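Local coordinates for protein nuclease NucT (Helicobacter pylori, PDB 6EHI) that is a nuclease of the phospholipase D-like family, built on a mixed beta sheet flanked by helices and assembled as a pair of subunits, at residues Tyr64-Glu67 with Ser68-Asn72; Ser125-Ala128 with Phe129-Tyr133. The protein carries 1 engineered substitution. All coordinates share one frame; numbering follows the deposited sequence.

Contact 1 of 2, residues Tyr64-Glu67 with Ser68-Asn72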
# COMPACT_ATOMS: atom_id res chain seq x y z
N TYR A 64 -4.05 -7.07 13.05
CA TYR A 64 -3.16 -7.84 12.17
C TYR A 64 -3.92 -8.73 11.19
O TYR A 64 -4.99 -9.35 11.56
CB TYR A 64 -2.33 -8.73 13.03
CG TYR A 64 -1.29 -8.18 13.97
CD1 TYR A 64 -1.64 -7.57 15.23
CD2 TYR A 64 0.07 -8.15 13.60
CE1 TYR A 64 -0.67 -7.12 16.10
CE2 TYR A 64 1.02 -7.66 14.45
CZ TYR A 64 0.66 -7.14 15.70
OH TYR A 64 1.61 -6.62 16.55
N ASP A 65 -3.41 -8.95 9.98
CA ASP A 65 -3.98 -10.02 9.14
C ASP A 65 -4.01 -11.41 9.88
O ASP A 65 -3.00 -11.81 10.50
CB ASP A 65 -3.25 -10.16 7.80
CG ASP A 65 -3.69 -11.35 6.98
OD1 ASP A 65 -4.75 -11.25 6.41
OD2 ASP A 65 -2.95 -12.40 6.90
N TYR A 66 -5.14 -12.09 9.75
CA TYR A 66 -5.35 -13.35 10.49
C TYR A 66 -4.39 -14.44 10.02
O TYR A 66 -3.58 -14.94 10.78
CB TYR A 66 -6.85 -13.81 10.34
CG TYR A 66 -7.10 -15.10 11.07
CD1 TYR A 66 -6.71 -16.32 10.53
CD2 TYR A 66 -7.58 -15.07 12.36
CE1 TYR A 66 -6.90 -17.49 11.26
CE2 TYR A 66 -7.77 -16.21 13.09
CZ TYR A 66 -7.40 -17.40 12.55
OH TYR A 66 -7.58 -18.56 13.29
N GLU A 67 -4.37 -14.75 8.75
CA GLU A 67 -3.47 -15.89 8.31
C GLU A 67 -1.98 -15.59 8.56
O GLU A 67 -1.21 -16.47 8.92
CB GLU A 67 -3.70 -16.23 6.88
CG GLU A 67 -5.05 -16.86 6.57
CD GLU A 67 -5.32 -18.19 7.32
OE1 GLU A 67 -4.35 -18.93 7.61
OE2 GLU A 67 -6.53 -18.48 7.63
N SER A 68 -1.57 -14.36 8.40
CA SER A 68 -0.17 -14.01 8.50
C SER A 68 0.30 -14.00 9.94
O SER A 68 1.52 -14.05 10.21
CB SER A 68 0.07 -12.67 7.77
OG SER A 68 1.39 -12.25 7.90
N ASN A 69 -0.64 -13.91 10.91
CA ASN A 69 -0.24 -13.53 12.28
C ASN A 69 -0.73 -14.45 13.38
O ASN A 69 -0.24 -14.32 14.54
CB ASN A 69 -0.65 -12.05 12.58
CG ASN A 69 0.17 -11.08 11.75
OD1 ASN A 69 1.36 -10.83 12.05
ND2 ASN A 69 -0.44 -10.55 10.67
N HIS A 70 -1.67 -15.32 13.03
CA HIS A 70 -2.36 -16.09 14.10
C HIS A 70 -1.40 -17.10 14.73
O HIS A 70 -1.50 -17.42 15.93
CB HIS A 70 -3.63 -16.74 13.58
CG HIS A 70 -3.44 -18.02 12.86
ND1 HIS A 70 -3.17 -18.08 11.49
CD2 HIS A 70 -3.57 -19.30 13.28
CE1 HIS A 70 -3.05 -19.35 11.13
NE2 HIS A 70 -3.29 -20.11 12.19
N ASN A 71 -0.44 -17.54 13.94
CA ASN A 71 0.59 -18.50 14.42
C ASN A 71 1.96 -18.29 13.76
O ASN A 71 2.38 -19.02 12.85
CB ASN A 71 0.03 -19.94 14.25
CG ASN A 71 0.89 -20.98 14.96
OD1 ASN A 71 1.11 -20.89 16.19
ND2 ASN A 71 1.41 -21.95 14.21
N ASN A 72 2.62 -17.20 14.12
CA ASN A 72 3.81 -16.77 13.41
C ASN A 72 4.72 -16.19 14.43
O ASN A 72 4.45 -15.10 14.95
CB ASN A 72 3.44 -15.77 12.29
CG ASN A 72 4.65 -15.20 11.58
OD1 ASN A 72 5.81 -15.57 11.84
ND2 ASN A 72 4.38 -14.29 10.64
O HOH W 1 0.40 -17.29 11.08

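Contact 2 of 2, residues Ser125-Ala128 with Phe129-Tyr133. With GOL (glycerol), chain N.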
# COMPACT_ATOMS: atom_id res chain seq x y z
N SER A 125 8.25 -4.37 8.13
CA SER A 125 9.34 -5.38 8.12
C SER A 125 10.65 -4.69 7.78
O SER A 125 10.64 -3.65 7.11
CB SER A 125 8.99 -6.41 7.07
OG SER A 125 9.07 -5.91 5.74
N LYS A 126 11.77 -5.27 8.22
CA LYS A 126 13.05 -4.79 7.75
C LYS A 126 13.06 -4.88 6.21
O LYS A 126 13.58 -3.94 5.57
CB LYS A 126 14.18 -5.55 8.43
CG LYS A 126 14.28 -5.15 9.90
CD LYS A 126 15.34 -5.94 10.68
CE LYS A 126 16.75 -5.48 10.41
NZ LYS A 126 17.59 -6.71 10.36
N ASN A 127 12.47 -5.92 5.60
CA ASN A 127 12.47 -6.14 4.15
C ASN A 127 11.95 -4.95 3.43
O ASN A 127 12.57 -4.46 2.49
CB ASN A 127 11.70 -7.37 3.72
CG ASN A 127 12.53 -8.60 3.79
OD1 ASN A 127 13.75 -8.54 3.67
ND2 ASN A 127 11.92 -9.69 4.05
N ALA A 128 10.84 -4.43 3.92
CA ALA A 128 10.22 -3.24 3.32
C ALA A 128 11.06 -1.92 3.47
O ALA A 128 11.16 -1.11 2.58
CB ALA A 128 8.84 -3.13 3.93
N PHE A 129 11.69 -1.71 4.62
CA PHE A 129 12.39 -0.55 4.94
C PHE A 129 13.89 -0.61 4.54
O PHE A 129 14.63 0.35 4.74
CB PHE A 129 12.16 -0.22 6.39
CG PHE A 129 10.84 0.39 6.65
CD1 PHE A 129 10.66 1.68 6.34
CD2 PHE A 129 9.75 -0.35 7.14
CE1 PHE A 129 9.50 2.30 6.53
CE2 PHE A 129 8.55 0.26 7.35
CZ PHE A 129 8.41 1.58 7.06
N GLU A 130 14.32 -1.75 4.00
CA GLU A 130 15.75 -1.89 3.62
C GLU A 130 15.93 -2.28 2.19
O GLU A 130 16.88 -1.80 1.61
CB GLU A 130 16.43 -2.94 4.53
CG GLU A 130 16.46 -2.47 5.98
CD GLU A 130 17.04 -3.46 6.98
OE1 GLU A 130 17.64 -4.48 6.57
OE2 GLU A 130 16.90 -3.18 8.21
N ASN A 131 15.10 -3.16 1.64
CA ASN A 131 15.36 -3.77 0.34
C ASN A 131 14.33 -3.50 -0.80
O ASN A 131 14.61 -3.76 -1.96
CB ASN A 131 15.49 -5.27 0.56
CG ASN A 131 16.45 -5.62 1.69
OD1 ASN A 131 17.50 -4.95 1.89
ND2 ASN A 131 16.09 -6.62 2.45
N ASN A 132 13.15 -2.97 -0.46
CA ASN A 132 12.05 -2.95 -1.40
C ASN A 132 11.83 -1.61 -1.98
O ASN A 132 12.23 -0.63 -1.37
CB ASN A 132 10.73 -3.37 -0.67
CG ASN A 132 10.71 -4.83 -0.28
OD1 ASN A 132 11.59 -5.62 -0.65
ND2 ASN A 132 9.66 -5.23 0.48
N TYR A 133 11.24 -1.62 -3.17
CA TYR A 133 10.56 -0.39 -3.66
C TYR A 133 9.20 -0.36 -2.93
O TYR A 133 8.44 -1.33 -2.92
CB TYR A 133 10.41 -0.30 -5.19
CG TYR A 133 11.72 -0.21 -5.92
CD1 TYR A 133 12.47 -1.37 -6.21
CD2 TYR A 133 12.21 0.99 -6.32
CE1 TYR A 133 13.66 -1.27 -6.92
CE2 TYR A 133 13.42 1.07 -6.94
CZ TYR A 133 14.13 -0.04 -7.24
OH TYR A 133 15.36 0.04 -7.87
C1 GOL N . 7.75 -8.27 1.84
O1 GOL N . 9.02 -8.34 1.30
C2 GOL N . 7.88 -8.13 3.31
O2 GOL N . 7.57 -6.77 3.62
C3 GOL N . 6.93 -9.12 3.99
O3 GOL N . 6.62 -8.74 5.34
O HOH W 2 13.23 0.06 1.10

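Contact 1 of 2, residues Tyr64-Glu67 with Ser68-Asn72
N69 reaches back from the short, weakly bonded helix 66-69 to the end of strand 59-65, and its side chain meets Y64 and D65 in turn. Its CB packs on CB of Y64 at 3.7 Å. With CG of N69 beside the backbone N (chi1 -68°), the side chains of N69 and Y64 cross at about a right angle, amide and ring planes 61° apart; OD1, oblique to CD2 of Y64, is also hydrogen-bonded to S75 OG. At the other branch, ND2 donates to D65 O at 2.9 Å, in the carbonyl plane and on a lone pair; a second bond, to Y39 O, fixes the rotation of the amide. D65 is the N-cap: its OD2 accepts from S68 N at 2.8 Å on the anti side, the donor tilted out of the carboxylate plane. At the next residue, Y66 O accepts from three donors, N69 N, H70 N and H70 ND1. The rings of Y66 and H70 form an offset stack, planes 10° apart and centroids 4.8 Å apart, with H70 CB over the Y66 face. The turn thus closes the strand's C-terminal end, with Y66, N69 and H70 packed on L90 of strand 86-91, K92 in cation-pi contact with Y66, and Y64 against helix 77-80.

Contact 2 of 2, residues Ser125-Ala128 with Phe129-Tyr133
K126 lays its aliphatic chain alongside E130, the two pointing the same way from the two ends of the short helix 126-130 of this phospholipase D-like fold. The lysine chain bends at CD (chi3 77°), bringing CE to 3.2 Å from E130 OE2, whereas NZ remains 4.2 Å from that oxygen, too far for a salt bridge, though the opposite charges probably attract. S125 is the N-cap, and its OG accepts from A128 N at 2.9 Å. Its carbonyl oxygen lies at the edge of the F129 ring and takes a weak bond from F129 N, while the ring itself packs on A19, L20 and L23 of helix 16-28. Further along, N131 N donates to N127 O at 3.0 Å. The amides of N127 and N131 are turned 51° apart and joined by a weak bond from N131 ND2 to N127 OD1; N127 OD1 has a stronger partner in Y101 OH of the second subunit. N132 OD1 likewise accepts from I104 N of the second subunit, so the helix end and following loop lie at the dimer interface. A glycerol bridges the segment's ends: its O2 is hydrogen-bonded to S125 OG at 2.7 Å, and its O1 accepts from N132 ND2 at 3.3 Å in a nearly straight hydrogen bond (N-H...O 170°).

Overall arrangement
From the N terminus, the chain first lays down strand 7-12, helix 16-28, strand 33-38 and helix 44-54. Strand 59-65 then runs into contact 1, which closes a local turn at its C-terminal end and leads towards helix 77-80. Contact 2 follows much later, between strands 116-120 and 134-139, where a short helix closes the connection between these sheet neighbours. The two are in series, neither nested nor crossing, and their nearest atoms stay about 10 Å apart. Contact 1 ties the end of strand 59-65 to its neighbour 86-91; contact 2 joins helix 16-28 to strand 134-139 and also meets the second subunit.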